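PDB 6FBX: BCL2-like 10 from Danio rerio, which restrains apoptosis as a pro-survival member of the Bcl-2 family and binds the BH3 segment of the pro-apoptotic protein Bad. Local coordinates for residues A[12-17]-A[114-119]; A[56-61]-A[98-103]; A[71-76]-A[120-125]; A[78-83]-A[91-96]. All coordinates share one frame; numbering follows the deposited sequence. Where two conformers were deposited one is given.

Contact 1 of 4, residues A[12-17]-A[114-119]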
loop_
_atom_site.group_PDB
_atom_site.type_symbol
_atom_site.label_atom_id
_atom_site.label_comp_id
_atom_site.label_asym_id
_atom_site.label_seq_id
_atom_site.Cartn_x
_atom_site.Cartn_y
_atom_site.Cartn_z
ATOM N N GLN A 12 7.016 -12.220 0.645
ATOM C CA GLN A 12 6.177 -12.122 -0.545
ATOM C C GLN A 12 5.624 -10.712 -0.706
ATOM O O GLN A 12 5.579 -10.174 -1.821
ATOM C CB GLN A 12 5.028 -13.130 -0.474
ATOM C CG GLN A 12 5.468 -14.582 -0.481
ATOM C CD GLN A 12 6.085 -14.988 -1.799
ATOM O OE1 GLN A 12 5.407 -15.037 -2.825
ATOM N NE2 GLN A 12 7.382 -15.271 -1.784
ATOM N N THR A 13 5.190 -10.103 0.398
ATOM C CA THR A 13 4.655 -8.748 0.348
ATOM C C THR A 13 5.746 -7.737 0.016
ATOM O O THR A 13 5.512 -6.791 -0.743
ATOM C CB THR A 13 3.990 -8.404 1.681
ATOM O OG1 THR A 13 2.978 -9.376 1.977
ATOM C CG2 THR A 13 3.358 -7.019 1.636
ATOM N N LEU A 14 6.945 -7.919 0.575
ATOM C CA LEU A 14 8.040 -6.997 0.295
ATOM C C LEU A 14 8.358 -6.968 -1.194
ATOM O O LEU A 14 8.504 -5.895 -1.790
ATOM C CB LEU A 14 9.276 -7.394 1.106
ATOM C CG LEU A 14 10.502 -6.487 0.971
ATOM C CD1 LEU A 14 10.205 -5.078 1.469
ATOM C CD2 LEU A 14 11.680 -7.080 1.716
ATOM N N LEU A 15 8.476 -8.146 -1.813
ATOM C CA LEU A 15 8.720 -8.202 -3.251
ATOM C C LEU A 15 7.634 -7.462 -4.019
ATOM O O LEU A 15 7.922 -6.726 -4.970
ATOM C CB LEU A 15 8.801 -9.658 -3.715
ATOM C CG LEU A 15 9.973 -10.484 -3.179
ATOM C CD1 LEU A 15 9.780 -11.961 -3.498
ATOM C CD2 LEU A 15 11.291 -9.988 -3.753
ATOM N N LEU A 16 6.377 -7.644 -3.615
ATOM C CA LEU A 16 5.268 -6.990 -4.298
ATOM C C LEU A 16 5.328 -5.478 -4.115
ATOM O O LEU A 16 5.184 -4.715 -5.079
ATOM C CB LEU A 16 3.945 -7.545 -3.773
ATOM C CG LEU A 16 2.699 -7.248 -4.601
ATOM C CD1 LEU A 16 2.766 -7.963 -5.941
ATOM C CD2 LEU A 16 1.451 -7.660 -3.831
ATOM N N ALA A 17 5.550 -5.029 -2.880
ATOM C CA ALA A 17 5.649 -3.597 -2.615
ATOM C C ALA A 17 6.847 -2.985 -3.327
ATOM O O ALA A 17 6.749 -1.891 -3.895
ATOM C CB ALA A 17 5.743 -3.352 -1.109
ATOM N N GLY A 114 14.596 5.710 1.037
ATOM C CA GLY A 114 13.294 5.983 1.622
ATOM C C GLY A 114 12.203 5.118 1.025
ATOM O O GLY A 114 11.298 4.664 1.732
ATOM N N SER A 115 12.273 4.874 -0.286
ATOM C CA SER A 115 11.326 3.969 -0.929
ATOM C C SER A 115 11.347 2.599 -0.263
ATOM O O SER A 115 10.297 2.036 0.062
ATOM C CB SER A 115 11.654 3.841 -2.418
ATOM O OG SER A 115 11.492 5.077 -3.087
ATOM N N ARG A 116 12.545 2.048 -0.058
ATOM C CA ARG A 116 12.669 0.718 0.532
ATOM C C ARG A 116 12.027 0.663 1.912
ATOM O O ARG A 116 11.359 -0.321 2.254
ATOM C CB ARG A 116 14.146 0.325 0.606
ATOM C CG ARG A 116 14.436 -1.009 1.289
ATOM C CD ARG A 116 14.499 -2.156 0.298
ATOM N NE ARG A 116 14.752 -3.428 0.970
ATOM C CZ ARG A 116 15.096 -4.553 0.350
ATOM N NH1 ARG A 116 15.238 -4.576 -0.969
ATOM N NH2 ARG A 116 15.302 -5.659 1.051
ATOM N N ARG A 117 12.224 1.706 2.724
ATOM C CA ARG A 117 11.644 1.717 4.062
ATOM C C ARG A 117 10.124 1.637 4.003
ATOM O O ARG A 117 9.499 0.954 4.822
ATOM C CB ARG A 117 12.083 2.973 4.815
ATOM C CG ARG A 117 13.590 3.132 4.935
ATOM C CD ARG A 117 13.959 4.501 5.488
ATOM N NE ARG A 117 13.935 4.540 6.950
ATOM C CZ ARG A 117 15.012 4.471 7.732
ATOM N NH1 ARG A 117 16.229 4.364 7.212
ATOM N NH2 ARG A 117 14.871 4.517 9.050
ATOM N N LEU A 118 9.507 2.332 3.047
ATOM C CA LEU A 118 8.056 2.255 2.912
ATOM C C LEU A 118 7.619 0.853 2.511
ATOM O O LEU A 118 6.612 0.342 3.012
ATOM C CB LEU A 118 7.563 3.286 1.899
ATOM C CG LEU A 118 7.363 4.711 2.432
ATOM C CD1 LEU A 118 8.514 5.161 3.312
ATOM C CD2 LEU A 118 7.166 5.678 1.275
ATOM N N ALA A 119 8.366 0.212 1.611
ATOM C CA ALA A 119 8.044 -1.156 1.222
ATOM C C ALA A 119 8.117 -2.096 2.418
ATOM O O ALA A 119 7.248 -2.960 2.598
ATOM C CB ALA A 119 8.995 -1.625 0.120
#
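L14 and A17 of helix 2-24 meet A119 and R116 of helix 112-129 in a mostly buried, bond-free helix-helix contact between the first helix of the Bcl-2 bundle and one of its later helices. Within these short segments the axes approach to 9.7 Å and run in roughly opposite directions, 139° apart. Closest in backbone terms are A17 and A119, whose CA atoms lie 5.1 Å from each other. Both bonds to CB point at the partner helix, and the two methyls touch directly, A17 CB to A119 CB at 3.9 Å. L14 adds the second half of the joint. With CG opposite the backbone N (chi1 -177°), the isobutyl group is carried across, and its two branches divide the work: CD1 packs on A119, 3.8 Å from its carbonyl C and close to its CB, whereas CD2 lies 3.9 Å from NH2 of R116. The arginine chain bends at chi2 (93°) and crosses the leucine at about a right angle, with the methyl approaching the guanidinium obliquely. F95 of helix 88-107 also packs on A17. The chemistry implies two zones: inside, alanine methyls meet directly where the backbones come nearest, and at the exposed margin R116 lies across the L14 methyl while its NH1 keeps the charge paired with E18, one turn beyond L14 on helix 2-24.

Contact 2 of 4, residues A[56-61]-A[98-103]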
loop_
_atom_site.group_PDB
_atom_site.type_symbol
_atom_site.label_atom_id
_atom_site.label_comp_id
_atom_site.label_asym_id
_atom_site.label_seq_id
_atom_site.Cartn_x
_atom_site.Cartn_y
_atom_site.Cartn_z
ATOM N N SER A 56 -2.837 15.299 -3.398
ATOM C CA SER A 56 -3.007 16.223 -2.282
ATOM C C SER A 56 -2.710 15.544 -0.950
ATOM O O SER A 56 -2.042 16.123 -0.082
ATOM C CB SER A 56 -4.428 16.787 -2.292
ATOM O OG SER A 56 -4.668 17.588 -1.152
ATOM N N LEU A 57 -3.194 14.313 -0.769
ATOM C CA LEU A 57 -2.953 13.597 0.480
ATOM C C LEU A 57 -1.467 13.338 0.695
ATOM O O LEU A 57 -0.951 13.523 1.806
ATOM C CB LEU A 57 -3.722 12.276 0.489
ATOM C CG LEU A 57 -5.231 12.349 0.733
ATOM C CD1 LEU A 57 -5.843 10.972 0.528
ATOM C CD2 LEU A 57 -5.542 12.869 2.129
ATOM N N SER A 58 -0.767 12.896 -0.350
ATOM C CA SER A 58 0.657 12.606 -0.213
ATOM C C SER A 58 1.429 13.850 0.208
ATOM O O SER A 58 2.338 13.773 1.044
ATOM C CB SER A 58 1.210 12.052 -1.526
ATOM O OG SER A 58 1.175 13.034 -2.552
ATOM N N GLN A 59 1.079 15.009 -0.354
ATOM C CA GLN A 59 1.802 16.233 -0.022
ATOM C C GLN A 59 1.465 16.712 1.386
ATOM O O GLN A 59 2.362 17.122 2.135
ATOM C CB GLN A 59 1.506 17.307 -1.069
ATOM C CG GLN A 59 2.056 16.933 -2.440
ATOM C CD GLN A 59 1.780 17.970 -3.511
ATOM O OE1 GLN A 59 1.157 19.000 -3.254
ATOM N NE2 GLN A 59 2.249 17.698 -4.725
ATOM N N GLU A 60 0.190 16.650 1.779
ATOM C CA GLU A 60 -0.168 16.952 3.164
ATOM C C GLU A 60 0.566 16.024 4.124
ATOM O O GLU A 60 1.175 16.472 5.104
ATOM C CB GLU A 60 -1.679 16.823 3.371
ATOM C CG GLU A 60 -2.512 17.976 2.844
ATOM C CD GLU A 60 -3.973 17.845 3.234
ATOM O OE1 GLU A 60 -4.700 17.067 2.580
ATOM O OE2 GLU A 60 -4.391 18.507 4.207
ATOM N N PHE A 61 0.496 14.717 3.858
ATOM C CA PHE A 61 1.157 13.712 4.684
ATOM C C PHE A 61 2.629 14.051 4.895
ATOM O O PHE A 61 3.102 14.164 6.032
ATOM C CB PHE A 61 0.989 12.341 4.016
ATOM C CG PHE A 61 1.741 11.219 4.684
ATOM C CD1 PHE A 61 1.082 10.322 5.503
ATOM C CD2 PHE A 61 3.096 11.044 4.467
ATOM C CE1 PHE A 61 1.761 9.280 6.102
ATOM C CE2 PHE A 61 3.783 10.007 5.067
ATOM C CZ PHE A 61 3.115 9.123 5.885
ATOM N N THR A 98 1.158 4.572 -1.150
ATOM C CA THR A 98 2.603 4.481 -0.962
ATOM C C THR A 98 3.344 4.728 -2.270
ATOM O O THR A 98 4.432 5.313 -2.274
ATOM C CB THR A 98 2.966 3.117 -0.378
ATOM O OG1 THR A 98 2.265 2.930 0.858
ATOM C CG2 THR A 98 4.461 3.022 -0.116
ATOM N N GLY A 99 2.768 4.292 -3.390
ATOM C CA GLY A 99 3.362 4.588 -4.683
ATOM C C GLY A 99 3.420 6.074 -4.974
ATOM O O GLY A 99 4.416 6.574 -5.502
ATOM N N VAL A 100 2.348 6.802 -4.650
ATOM C CA VAL A 100 2.357 8.250 -4.837
ATOM C C VAL A 100 3.334 8.896 -3.865
ATOM O O VAL A 100 4.076 9.818 -4.226
ATOM C CB VAL A 100 0.934 8.819 -4.671
ATOM C CG1 VAL A 100 0.944 10.340 -4.780
ATOM C CG2 VAL A 100 -0.001 8.224 -5.709
ATOM N N LEU A 101 3.342 8.425 -2.619
ATOM C CA LEU A 101 4.290 8.910 -1.625
ATOM C C LEU A 101 5.722 8.751 -2.119
ATOM O O LEU A 101 6.523 9.692 -2.066
ATOM C CB LEU A 101 4.070 8.135 -0.326
ATOM C CG LEU A 101 4.338 8.725 1.052
ATOM C CD1 LEU A 101 3.956 10.190 1.152
ATOM C CD2 LEU A 101 3.557 7.895 2.059
ATOM N N ALA A 102 6.056 7.557 -2.613
ATOM C CA ALA A 102 7.405 7.300 -3.100
ATOM C C ALA A 102 7.760 8.228 -4.255
ATOM O O ALA A 102 8.870 8.768 -4.308
ATOM C CB ALA A 102 7.529 5.838 -3.527
ATOM N N SER A 103 6.827 8.423 -5.190
ATOM C CA SER A 103 7.090 9.304 -6.324
ATOM C C SER A 103 7.300 10.741 -5.865
ATOM O O SER A 103 8.139 11.462 -6.420
ATOM C CB SER A 103 5.937 9.228 -7.324
ATOM O OG SER A 103 5.730 7.896 -7.759
#
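F61 and L101 make the central touch, a branched aliphatic end laid over an aromatic face. L101 CD2 stands 4.1 Å from the centroid of the F61 ring and only 27° off its normal, which qualifies as a CH-pi contact. Both methyls lie on the same side of the ring, CD2 over the face and CD1 displaced toward one ring carbon, with L101 CD1 3.5 Å from F61 CD2. The two side chains cross at about a right angle. One turn back, S58 points at the partner helix and meets V100: its OG lies 3.5 Å and its CB 3.7 Å from V100 CG1. L101 CD1 also rests 3.9 Å from the carbonyl O of S58, the residue whose CA is nearest that of L101. These contacts join helix 51-65, a wall of the BH3-binding groove in the Bcl-2 fold, to the central helix 88-107; the local axes come within 9.2 Å and cross at -61°. In the second shell, the hydroxyl of S58 is turned back to its own helix, where a hydrogen bond to R55 O fixes its rotation and satisfies it beside the valine methyl. The F61 ring is steadied by an edge-to-face stack with F97 and by C72 and V76 of helix 69-80, and it also packs on an aromatic side chain of the bound peptide. Outside this interface, E60 forms a salt bridge with a basic side chain of that peptide.

Contact 3 of 4, residues A[71-76]-A[120-125]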
loop_
_atom_site.group_PDB
_atom_site.type_symbol
_atom_site.label_atom_id
_atom_site.label_comp_id
_atom_site.label_asym_id
_atom_site.label_seq_id
_atom_site.Cartn_x
_atom_site.Cartn_y
_atom_site.Cartn_z
ATOM N N LYS A 71 6.961 5.499 9.888
ATOM C CA LYS A 71 6.192 5.500 11.128
ATOM C C LYS A 71 4.825 6.138 10.916
ATOM O O LYS A 71 3.807 5.619 11.389
ATOM C CB LYS A 71 6.967 6.234 12.223
ATOM C CG LYS A 71 6.266 6.284 13.574
ATOM C CD LYS A 71 6.013 4.893 14.133
ATOM C CE LYS A 71 5.557 4.951 15.581
ATOM N NZ LYS A 71 5.164 3.614 16.102
ATOM N N CYS A 72 4.782 7.264 10.203
ATOM C CA CYS A 72 3.508 7.920 9.935
ATOM C C CYS A 72 2.596 7.036 9.093
ATOM O O CYS A 72 1.375 7.041 9.290
ATOM C CB CYS A 72 3.749 9.261 9.241
ATOM S SG CYS A 72 4.734 10.437 10.221
ATOM N N LEU A 73 3.166 6.267 8.160
ATOM C CA LEU A 73 2.358 5.388 7.323
ATOM C C LEU A 73 1.721 4.276 8.149
ATOM O O LEU A 73 0.572 3.890 7.899
ATOM C CB LEU A 73 3.213 4.801 6.197
ATOM C CG LEU A 73 2.524 3.843 5.220
ATOM C CD1 LEU A 73 1.410 4.543 4.453
ATOM C CD2 LEU A 73 3.534 3.241 4.255
ATOM N N GLN A 74 2.446 3.749 9.138
ATOM C CA GLN A 74 1.861 2.748 10.023
ATOM C C GLN A 74 0.610 3.286 10.705
ATOM O O GLN A 74 -0.391 2.572 10.836
ATOM C CB GLN A 74 2.884 2.302 11.071
ATOM C CG GLN A 74 4.018 1.464 10.516
ATOM C CD GLN A 74 5.026 1.077 11.580
ATOM O OE1 GLN A 74 5.173 1.764 12.591
ATOM N NE2 GLN A 74 5.724 -0.032 11.360
ATOM N N SER A 75 0.644 4.545 11.145
ATOM C CA SER A 75 -0.512 5.108 11.835
ATOM C C SER A 75 -1.683 5.299 10.877
ATOM O O SER A 75 -2.843 5.116 11.265
ATOM C CB SER A 75 -0.137 6.430 12.504
ATOM O OG SER A 75 0.254 7.396 11.547
ATOM N N VAL A 76 -1.402 5.659 9.624
ATOM C CA VAL A 76 -2.467 5.790 8.634
ATOM C C VAL A 76 -3.084 4.427 8.334
ATOM O O VAL A 76 -4.311 4.279 8.305
ATOM C CB VAL A 76 -1.931 6.469 7.360
ATOM C CG1 VAL A 76 -2.968 6.425 6.237
ATOM C CG2 VAL A 76 -1.548 7.911 7.656
ATOM N N GLU A 120 9.153 -1.947 3.244
ATOM C CA GLU A 120 9.289 -2.791 4.424
ATOM C C GLU A 120 8.170 -2.531 5.423
ATOM O O GLU A 120 7.720 -3.460 6.103
ATOM C CB GLU A 120 10.652 -2.556 5.076
ATOM C CG GLU A 120 11.822 -3.001 4.217
ATOM C CD GLU A 120 13.164 -2.677 4.838
ATOM O OE1 GLU A 120 13.999 -3.597 4.960
ATOM O OE2 GLU A 120 13.383 -1.504 5.210
ATOM N N THR A 121 7.708 -1.283 5.523
ATOM C CA THR A 121 6.603 -0.972 6.424
ATOM C C THR A 121 5.324 -1.679 5.992
ATOM O O THR A 121 4.611 -2.251 6.827
ATOM C CB THR A 121 6.398 0.542 6.485
ATOM O OG1 THR A 121 7.583 1.152 7.009
ATOM C CG2 THR A 121 5.216 0.904 7.371
ATOM N N ILE A 122 5.016 -1.656 4.693
ATOM C CA ILE A 122 3.863 -2.403 4.191
ATOM C C ILE A 122 4.036 -3.887 4.485
ATOM O O ILE A 122 3.114 -4.557 4.963
ATOM C CB ILE A 122 3.669 -2.155 2.684
ATOM C CG1 ILE A 122 3.212 -0.717 2.426
ATOM C CG2 ILE A 122 2.653 -3.146 2.100
ATOM C CD1 ILE A 122 3.201 -0.333 0.956
ATOM N N ALA A 123 5.221 -4.421 4.184
ATOM C CA ALA A 123 5.467 -5.848 4.368
ATOM C C ALA A 123 5.305 -6.253 5.828
ATOM O O ALA A 123 4.680 -7.275 6.134
ATOM C CB ALA A 123 6.866 -6.201 3.860
ATOM N N ASP A 124 5.871 -5.471 6.750
ATOM C CA ASP A 124 5.756 -5.812 8.166
ATOM C C ASP A 124 4.304 -5.774 8.625
ATOM O O ASP A 124 3.869 -6.624 9.412
ATOM C CB ASP A 124 6.603 -4.864 9.017
ATOM C CG ASP A 124 8.090 -5.145 8.908
ATOM O OD1 ASP A 124 8.893 -4.222 9.161
ATOM O OD2 ASP A 124 8.459 -6.286 8.560
ATOM N N TYR A 125 3.534 -4.802 8.135
ATOM C CA TYR A 125 2.166 -4.631 8.609
ATOM C C TYR A 125 1.261 -5.747 8.099
ATOM O O TYR A 125 0.567 -6.405 8.884
ATOM C CB TYR A 125 1.631 -3.265 8.179
ATOM C CG TYR A 125 0.240 -2.990 8.690
ATOM C CD1 TYR A 125 -0.847 -2.964 7.827
ATOM C CD2 TYR A 125 0.012 -2.777 10.042
ATOM C CE1 TYR A 125 -2.122 -2.718 8.297
ATOM C CE2 TYR A 125 -1.259 -2.535 10.521
ATOM C CZ TYR A 125 -2.322 -2.506 9.645
ATOM O OH TYR A 125 -3.588 -2.263 10.123
HETATM O O HOH W 1 4.862 -1.753 9.625
#
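The carbonyl O of T121 is gripped by two donors: its helical partner Y125 N at 3.1 Å, and a water at 2.9 Å that in turn accepts from Q74 NE2 at 2.6 Å. This water is the polar link between the segments, because no direct hydrogen bond joins them. Beside this bridge the same two residues meet through carbon, with Q74 CG only 3.4 Å from T121 CG2. The glutamine leaves its helix with CG opposite the carbonyl carbon (chi1 -71°) and then runs extended, which brings its CG against the threonine methyl, the two side chains crossing at a slant, and sends the amide on to the water. T121 CG2 projects across the interface, while OG1 turns back along its own helix to a hydrogen bond with R117 O. Here helix 69-80 flanks helix 112-129 in the all-helical Bcl-2 bundle, the local axes 9.9 Å apart at closest and inclined by 40°, both running broadly the same way. Deeper in, L73 closes the interface with one methyl: CD2 is 4.2 Å from T121 CG2 and 4.4 Å from I122 CG1. L73 and I122 both continue onto T98 of helix 88-107. On the far flank of helix 69-80, S75 and V76 each touch apolar side chains of the bound peptide, and C72 is tied by a disulfide to C65 at the end of helix 51-65. D124 pairs with R10 of helix 2-24 in a salt bridge.

Contact 4 of 4, residues A[78-83]-A[91-96]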
loop_
_atom_site.group_PDB
_atom_site.type_symbol
_atom_site.label_atom_id
_atom_site.label_comp_id
_atom_site.label_asym_id
_atom_site.label_seq_id
_atom_site.Cartn_x
_atom_site.Cartn_y
_atom_site.Cartn_z
ATOM N N ARG A 78 -3.168 1.807 10.221
ATOM C CA ARG A 78 -3.949 1.438 11.395
ATOM C C ARG A 78 -5.314 2.114 11.381
ATOM O O ARG A 78 -6.332 1.477 11.676
ATOM C CB ARG A 78 -3.165 1.813 12.652
ATOM C CG ARG A 78 -3.821 1.434 13.967
ATOM C CD ARG A 78 -2.933 1.817 15.147
ATOM N NE ARG A 78 -1.565 1.319 14.983
ATOM C CZ ARG A 78 -0.465 2.074 14.964
ATOM N NH1 ARG A 78 -0.526 3.392 15.117
ATOM N NH2 ARG A 78 0.719 1.497 14.802
ATOM N N GLU A 79 -5.357 3.404 11.035
ATOM C CA GLU A 79 -6.619 4.135 11.022
ATOM C C GLU A 79 -7.491 3.735 9.840
ATOM O O GLU A 79 -8.720 3.716 9.959
ATOM C CB GLU A 79 -6.352 5.639 10.992
ATOM C CG GLU A 79 -6.039 6.239 12.355
ATOM C CD GLU A 79 -7.237 6.223 13.285
ATOM O OE1 GLU A 79 -8.377 6.094 12.788
ATOM O OE2 GLU A 79 -7.042 6.336 14.512
ATOM N N LEU A 80 -6.879 3.426 8.697
ATOM C CA LEU A 80 -7.647 2.959 7.546
ATOM C C LEU A 80 -8.507 1.759 7.918
ATOM O O LEU A 80 -9.703 1.715 7.604
ATOM C CB LEU A 80 -6.698 2.613 6.399
ATOM C CG LEU A 80 -7.284 1.902 5.174
ATOM C CD1 LEU A 80 -8.490 2.646 4.628
ATOM C CD2 LEU A 80 -6.216 1.757 4.101
ATOM N N VAL A 81 -7.916 0.779 8.597
ATOM C CA VAL A 81 -8.629 -0.421 9.016
ATOM C C VAL A 81 -9.101 -0.312 10.468
ATOM O O VAL A 81 -9.434 -1.322 11.088
ATOM C CB VAL A 81 -7.774 -1.681 8.806
ATOM C CG1 VAL A 81 -7.283 -1.760 7.354
ATOM C CG2 VAL A 81 -6.609 -1.724 9.808
ATOM N N GLY A 82 -9.134 0.903 11.022
ATOM C CA GLY A 82 -9.474 1.094 12.422
ATOM C C GLY A 82 -10.861 0.619 12.803
ATOM O O GLY A 82 -11.152 0.513 14.001
ATOM N N ASP A 83 -11.722 0.339 11.828
ATOM C CA ASP A 83 -13.054 -0.182 12.101
ATOM C C ASP A 83 -13.073 -1.703 12.193
ATOM O O ASP A 83 -14.152 -2.303 12.135
ATOM C CB ASP A 83 -14.033 0.294 11.024
ATOM C CG ASP A 83 -13.683 -0.225 9.647
ATOM O OD1 ASP A 83 -14.199 -1.296 9.270
ATOM O OD2 ASP A 83 -12.890 0.433 8.943
ATOM N N VAL A 91 -6.311 -2.809 0.918
ATOM C CA VAL A 91 -4.923 -3.155 0.621
ATOM C C VAL A 91 -4.447 -2.412 -0.622
ATOM O O VAL A 91 -3.341 -1.863 -0.653
ATOM C CB VAL A 91 -4.777 -4.680 0.460
ATOM C CG1 VAL A 91 -3.388 -5.044 -0.060
ATOM C CG2 VAL A 91 -5.051 -5.376 1.785
ATOM N N VAL A 92 -5.264 -2.403 -1.674
ATOM C CA VAL A 92 -4.881 -1.699 -2.894
ATOM C C VAL A 92 -4.621 -0.228 -2.596
ATOM O O VAL A 92 -3.639 0.351 -3.074
ATOM C CB VAL A 92 -5.957 -1.880 -3.979
ATOM C CG1 VAL A 92 -5.686 -0.961 -5.172
ATOM C CG2 VAL A 92 -6.003 -3.328 -4.445
ATOM N N SER A 93 -5.486 0.400 -1.796
ATOM C CA SER A 93 -5.303 1.815 -1.491
ATOM C C SER A 93 -3.993 2.063 -0.760
ATOM O O SER A 93 -3.361 3.106 -0.963
ATOM C CB SER A 93 -6.480 2.344 -0.673
ATOM O OG SER A 93 -6.369 2.012 0.698
ATOM N N ILE A 94 -3.566 1.124 0.089
ATOM C CA ILE A 94 -2.279 1.268 0.767
ATOM C C ILE A 94 -1.151 1.298 -0.257
ATOM O O ILE A 94 -0.249 2.144 -0.193
ATOM C CB ILE A 94 -2.084 0.140 1.800
ATOM C CG1 ILE A 94 -3.055 0.335 2.968
ATOM C CG2 ILE A 94 -0.631 0.097 2.284
ATOM C CD1 ILE A 94 -3.053 -0.789 3.998
ATOM N N PHE A 95 -1.196 0.379 -1.231
ATOM C CA PHE A 95 -0.190 0.364 -2.289
ATOM C C PHE A 95 -0.264 1.627 -3.139
ATOM O O PHE A 95 0.767 2.236 -3.445
ATOM C CB PHE A 95 -0.361 -0.886 -3.163
ATOM C CG PHE A 95 0.301 -2.113 -2.601
ATOM C CD1 PHE A 95 1.421 -2.653 -3.212
ATOM C CD2 PHE A 95 -0.188 -2.720 -1.460
ATOM C CE1 PHE A 95 2.035 -3.777 -2.700
ATOM C CE2 PHE A 95 0.425 -3.849 -0.941
ATOM C CZ PHE A 95 1.537 -4.375 -1.561
ATOM N N THR A 96 -1.476 2.043 -3.525
ATOM C CA THR A 96 -1.621 3.257 -4.323
ATOM C C THR A 96 -1.028 4.456 -3.598
ATOM O O THR A 96 -0.241 5.219 -4.167
ATOM C CB THR A 96 -3.094 3.517 -4.636
ATOM O OG1 THR A 96 -3.661 2.376 -5.293
ATOM C CG2 THR A 96 -3.239 4.744 -5.530
#
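L80 CD2 carries the apolar part of this contact, meeting I94 at 3.6 Å from CG1 and 4.1 Å from CD1. The leucine's CB points at helix 88-107, and its CG stands opposite the backbone N (chi1 171°), an orientation that carries CD2 toward I94, whose CG1 end also comes forward. The touch is confined to a methyl against the isoleucine's longer branch. A second, mixed contact places the same L80 CD2 3.4 Å from S93 OG. In this conformer of S93, one of two, OG hydrogen-bonds to R90 O, a turn earlier; the approach to L80 is therefore less certain. In the backbone, V81 is the first residue after helix 69-80 to leave helical angles (phi/psi -97°/17°), and G82 N bonds to E79 O at 3.0 Å. Charge is concentrated at this corner. D83, though poorly ordered, forms a salt bridge with R90, which belongs to the NWGR signature of the BH1 region, and another with a basic side chain of the bound peptide; E79 likewise pairs with a basic side chain of the peptide. E79 O and L80 O also accept hydrogen bonds from basic side chains of the peptide, placing this corner at the BH3-binding groove. Among the neighbouring helices, I94 also rests on I122 of helix 112-129, V81 on Y125 of that helix, S93 on M46 of helix 34-49, and V91 on W140 of helix 139-146.

Overall arrangement
All four contacts are largely buried, without a direct hydrogen bond between their segments. Contact 1 lies closest to the chain's centre, about 7 Å away, and is built on alanine and leucine methyls, with an exposed margin at R116; contact 2, at about 12 Å, is the most peripheral and has the sole CH-pi contact. Contact 3 alone uses a bridging water, at partly exposed Q74, whereas all three touching residues of contact 4 are buried. Contacts 1 and 3 share helix 112-129, contacts 2 and 4 helix 88-107, contacts 3 and 4 helix 69-80. I122 of contact 3 touches T13, T98, I94 and F95. Contacts 2, 3 and 4 reach the bound peptide, with charged pairing in 2 and 4.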